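Local coordinates for niemann-Pick type C2 protein (Camponotus japonicus, PDB 3WEB) that binds oleic acid within an immunoglobulin-like beta-sandwich and probably carries such lipids in the chemical communication of worker ants, at residues Glu9-Ser20 with Glu35-Val46. Numbering follows the deposited sequence.
Sequences EVGKFSDIIISS and EIHVSMKFTPSV
Lys12 and Thr43 exchange two backbone hydrogen bonds, Thr43 N to Lys12 O being the straighter (173°), and Ile17 and Ser39 form a second such reciprocal pair. Segments 11-18 and 35-44 therefore run antiparallel, their N-to-C directions at 153°. Between these pairs the register slips by one: Ser14 N donates to Lys41 O and Asp15 O accepts from Lys41 N, so two residues face one, a classic beta bulge. Past the strand end, Ser19 replaces a backbone acceptor with its hydroxyl: chi1 of 63° sets OG between N and C, where it accepts a hydrogen bond from His37 N at 2.9 Å while Ser19 N bonds His37 O.

Apolar contacts gather on the face of Phe13, Ile16, Ile18, Val38 and Met40. Ile16 CD1 presses alongside Met40 CG at 3.5 Å, tight for two carbons, and Met40 SD sits 5.4 Å from the Phe13 ring centroid, an oblique Met-aromatic contact. Ile36 sends CG2 to Ile18 CG2 (3.7 Å) and CD1 against Ser20, whose OG hydrogen-bonds Ser29 O; an alanine here would probably open a gap beside both and leave the Ile18 methyl less firmly packed.

On the other face, a water links Lys41 NZ to Asp15 OD2, weakly at the carboxylate; NZ and OD2 themselves stay 5.2 Å apart. Ser39 OG accepts from another water and is hydrogen-bonded to Glu92 OE2.

Strand 91-99 flanks strand 34-44, completing a three-stranded sheet. The apolar face of this sheet packs on strands 107-116 and 121-131, Met40 meeting Trp112 and Ile18 meeting Phe127, while Ile18 and Val38 touch the oleic acid.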
# COMPACT_ATOMS: atom_id res chain seq x y z
N GLU A 9 0.55 -7.81 -12.53
CA GLU A 9 0.54 -8.96 -13.43
C GLU A 9 0.46 -10.32 -12.74
O GLU A 9 0.17 -11.33 -13.39
CB GLU A 9 1.73 -8.91 -14.40
CG GLU A 9 3.08 -9.09 -13.74
CD GLU A 9 4.20 -9.35 -14.74
OE1 GLU A 9 3.99 -10.10 -15.72
OE2 GLU A 9 5.31 -8.81 -14.53
N VAL A 10 0.72 -10.36 -11.43
CA VAL A 10 0.68 -11.64 -10.70
C VAL A 10 -0.25 -11.60 -9.47
O VAL A 10 -0.08 -12.36 -8.51
CB VAL A 10 2.08 -12.21 -10.35
CG1 VAL A 10 2.81 -12.64 -11.61
CG2 VAL A 10 2.91 -11.23 -9.54
N GLY A 11 -1.24 -10.73 -9.53
CA GLY A 11 -2.25 -10.69 -8.48
C GLY A 11 -3.25 -9.59 -8.65
O GLY A 11 -3.27 -8.90 -9.68
N LYS A 12 -4.09 -9.44 -7.64
CA LYS A 12 -5.11 -8.40 -7.58
C LYS A 12 -5.36 -8.03 -6.13
O LYS A 12 -4.97 -8.78 -5.23
CB LYS A 12 -6.41 -8.89 -8.23
CG LYS A 12 -7.03 -10.10 -7.55
CD LYS A 12 -8.14 -10.74 -8.37
CE LYS A 12 -8.58 -12.06 -7.75
NZ LYS A 12 -9.84 -12.57 -8.38
N PHE A 13 -5.98 -6.88 -5.90
CA PHE A 13 -6.48 -6.54 -4.56
C PHE A 13 -7.98 -6.31 -4.62
O PHE A 13 -8.51 -5.92 -5.67
CB PHE A 13 -5.76 -5.32 -3.97
CG PHE A 13 -5.99 -4.04 -4.71
CD1 PHE A 13 -5.17 -3.68 -5.77
CD2 PHE A 13 -7.03 -3.17 -4.34
CE1 PHE A 13 -5.38 -2.49 -6.46
CE2 PHE A 13 -7.24 -1.98 -5.03
CZ PHE A 13 -6.42 -1.65 -6.09
N SER A 14 -8.66 -6.56 -3.50
CA SER A 14 -10.11 -6.39 -3.46
C SER A 14 -10.56 -5.22 -2.61
O SER A 14 -11.60 -4.63 -2.88
CB SER A 14 -10.78 -7.67 -2.94
OG SER A 14 -10.54 -7.82 -1.55
N ASP A 15 -9.82 -4.94 -1.55
CA ASP A 15 -10.19 -3.89 -0.62
C ASP A 15 -9.04 -3.25 0.12
O ASP A 15 -8.17 -3.94 0.66
CB ASP A 15 -11.19 -4.43 0.39
CG ASP A 15 -12.51 -3.75 0.29
OD1 ASP A 15 -12.56 -2.55 0.62
OD2 ASP A 15 -13.49 -4.42 -0.10
N ILE A 16 -9.04 -1.92 0.14
CA ILE A 16 -8.07 -1.15 0.92
C ILE A 16 -8.83 -0.36 1.97
O ILE A 16 -9.83 0.27 1.65
CB ILE A 16 -7.29 -0.15 0.03
CG1 ILE A 16 -6.79 -0.81 -1.27
CG2 ILE A 16 -6.15 0.50 0.82
CD1 ILE A 16 -5.74 -1.89 -1.09
N ILE A 17 -8.36 -0.42 3.22
CA ILE A 17 -8.94 0.40 4.29
C ILE A 17 -7.83 1.21 4.93
O ILE A 17 -6.81 0.67 5.35
CB ILE A 17 -9.64 -0.45 5.37
CG1 ILE A 17 -10.71 -1.34 4.76
CG2 ILE A 17 -10.22 0.44 6.47
CD1 ILE A 17 -11.21 -2.44 5.68
N ILE A 18 -8.03 2.52 4.99
CA ILE A 18 -7.11 3.42 5.69
C ILE A 18 -7.92 4.09 6.79
O ILE A 18 -8.94 4.72 6.51
CB ILE A 18 -6.47 4.46 4.76
CG1 ILE A 18 -5.68 3.76 3.64
CG2 ILE A 18 -5.55 5.38 5.55
CD1 ILE A 18 -5.09 4.69 2.60
N SER A 19 -7.47 3.94 8.03
CA SER A 19 -8.24 4.32 9.22
C SER A 19 -8.66 5.79 9.26
O SER A 19 -9.70 6.11 9.81
CB SER A 19 -7.47 3.98 10.50
OG SER A 19 -6.26 4.71 10.57
N SER A 20 -7.85 6.66 8.66
CA SER A 20 -8.08 8.10 8.75
C SER A 20 -9.01 8.64 7.67
O SER A 20 -9.39 9.81 7.71
CB SER A 20 -6.74 8.84 8.69
OG SER A 20 -6.03 8.50 7.51
N GLU A 35 -1.66 7.84 14.65
CA GLU A 35 -1.40 6.52 14.10
C GLU A 35 -2.38 6.26 12.96
O GLU A 35 -3.58 6.51 13.09
CB GLU A 35 -1.57 5.43 15.16
CG GLU A 35 -0.40 5.28 16.11
CD GLU A 35 -0.48 4.01 16.95
OE1 GLU A 35 -1.59 3.49 17.17
OE2 GLU A 35 0.59 3.53 17.38
N ILE A 36 -1.85 5.79 11.84
CA ILE A 36 -2.66 5.42 10.69
C ILE A 36 -2.60 3.91 10.56
O ILE A 36 -1.52 3.32 10.57
CB ILE A 36 -2.14 6.07 9.38
CG1 ILE A 36 -1.91 7.58 9.54
CG2 ILE A 36 -3.07 5.77 8.21
CD1 ILE A 36 -3.15 8.39 9.90
N HIS A 37 -3.78 3.29 10.49
CA HIS A 37 -3.87 1.85 10.27
C HIS A 37 -4.32 1.56 8.85
O HIS A 37 -5.35 2.05 8.40
CB HIS A 37 -4.83 1.22 11.28
CG HIS A 37 -4.62 1.72 12.68
ND1 HIS A 37 -3.50 1.42 13.42
CD2 HIS A 37 -5.39 2.51 13.46
CE1 HIS A 37 -3.59 1.99 14.61
NE2 HIS A 37 -4.73 2.67 14.66
N VAL A 38 -3.54 0.75 8.14
CA VAL A 38 -3.82 0.45 6.73
C VAL A 38 -4.01 -1.05 6.60
O VAL A 38 -3.23 -1.82 7.16
CB VAL A 38 -2.67 0.91 5.80
CG1 VAL A 38 -2.97 0.55 4.35
CG2 VAL A 38 -2.42 2.40 5.94
N SER A 39 -5.05 -1.44 5.87
CA SER A 39 -5.30 -2.85 5.55
C SER A 39 -5.46 -3.02 4.05
O SER A 39 -6.06 -2.17 3.38
CB SER A 39 -6.58 -3.34 6.25
OG SER A 39 -6.95 -4.63 5.78
N MET A 40 -4.91 -4.11 3.50
CA MET A 40 -5.18 -4.48 2.11
C MET A 40 -5.52 -5.96 2.02
O MET A 40 -4.76 -6.79 2.50
CB MET A 40 -3.98 -4.18 1.21
CG MET A 40 -4.09 -4.83 -0.17
SD MET A 40 -2.87 -4.27 -1.39
CE MET A 40 -1.39 -5.03 -0.73
N LYS A 41 -6.67 -6.27 1.41
CA LYS A 41 -7.02 -7.65 1.06
C LYS A 41 -6.61 -7.90 -0.37
O LYS A 41 -7.03 -7.18 -1.29
CB LYS A 41 -8.52 -7.89 1.22
CG LYS A 41 -9.05 -7.63 2.62
CD LYS A 41 -10.55 -7.78 2.65
CE LYS A 41 -11.13 -7.26 3.95
NZ LYS A 41 -12.60 -7.46 3.98
N PHE A 42 -5.78 -8.92 -0.56
CA PHE A 42 -5.23 -9.19 -1.88
C PHE A 42 -5.05 -10.68 -2.15
O PHE A 42 -4.99 -11.50 -1.22
CB PHE A 42 -3.93 -8.40 -2.12
CG PHE A 42 -2.74 -8.91 -1.34
CD1 PHE A 42 -2.63 -8.67 0.04
CD2 PHE A 42 -1.72 -9.61 -1.98
CE1 PHE A 42 -1.53 -9.13 0.75
CE2 PHE A 42 -0.62 -10.06 -1.27
CZ PHE A 42 -0.52 -9.83 0.10
N THR A 43 -4.94 -11.01 -3.43
CA THR A 43 -4.82 -12.39 -3.88
C THR A 43 -3.75 -12.51 -4.97
O THR A 43 -3.92 -11.95 -6.06
CB THR A 43 -6.15 -12.90 -4.47
OG1 THR A 43 -7.23 -12.65 -3.55
CG2 THR A 43 -6.08 -14.39 -4.76
N PRO A 44 -2.66 -13.25 -4.70
CA PRO A 44 -1.68 -13.54 -5.75
C PRO A 44 -2.25 -14.58 -6.72
O PRO A 44 -3.03 -15.45 -6.30
CB PRO A 44 -0.49 -14.12 -4.98
CG PRO A 44 -1.10 -14.76 -3.76
CD PRO A 44 -2.35 -13.95 -3.43
N SER A 45 -1.89 -14.49 -8.00
CA SER A 45 -2.38 -15.45 -8.99
C SER A 45 -1.37 -16.58 -9.22
O SER A 45 -1.62 -17.50 -10.01
CB SER A 45 -2.71 -14.75 -10.31
OG SER A 45 -1.58 -14.05 -10.81
N VAL A 46 -0.23 -16.47 -8.54
CA VAL A 46 0.83 -17.47 -8.52
C VAL A 46 1.34 -17.65 -7.09
O VAL A 46 1.05 -16.82 -6.22
CB VAL A 46 2.02 -17.06 -9.42
CG1 VAL A 46 1.61 -17.00 -10.89
CG2 VAL A 46 2.64 -15.74 -8.96
O HOH W 1 0.03 -14.45 -12.86
O HOH W 2 -3.00 -12.23 -12.56
O HOH W 3 -8.89 -4.29 3.89
O HOH W 4 -13.81 -6.07 2.11
O HOH W 5 -6.64 6.85 12.08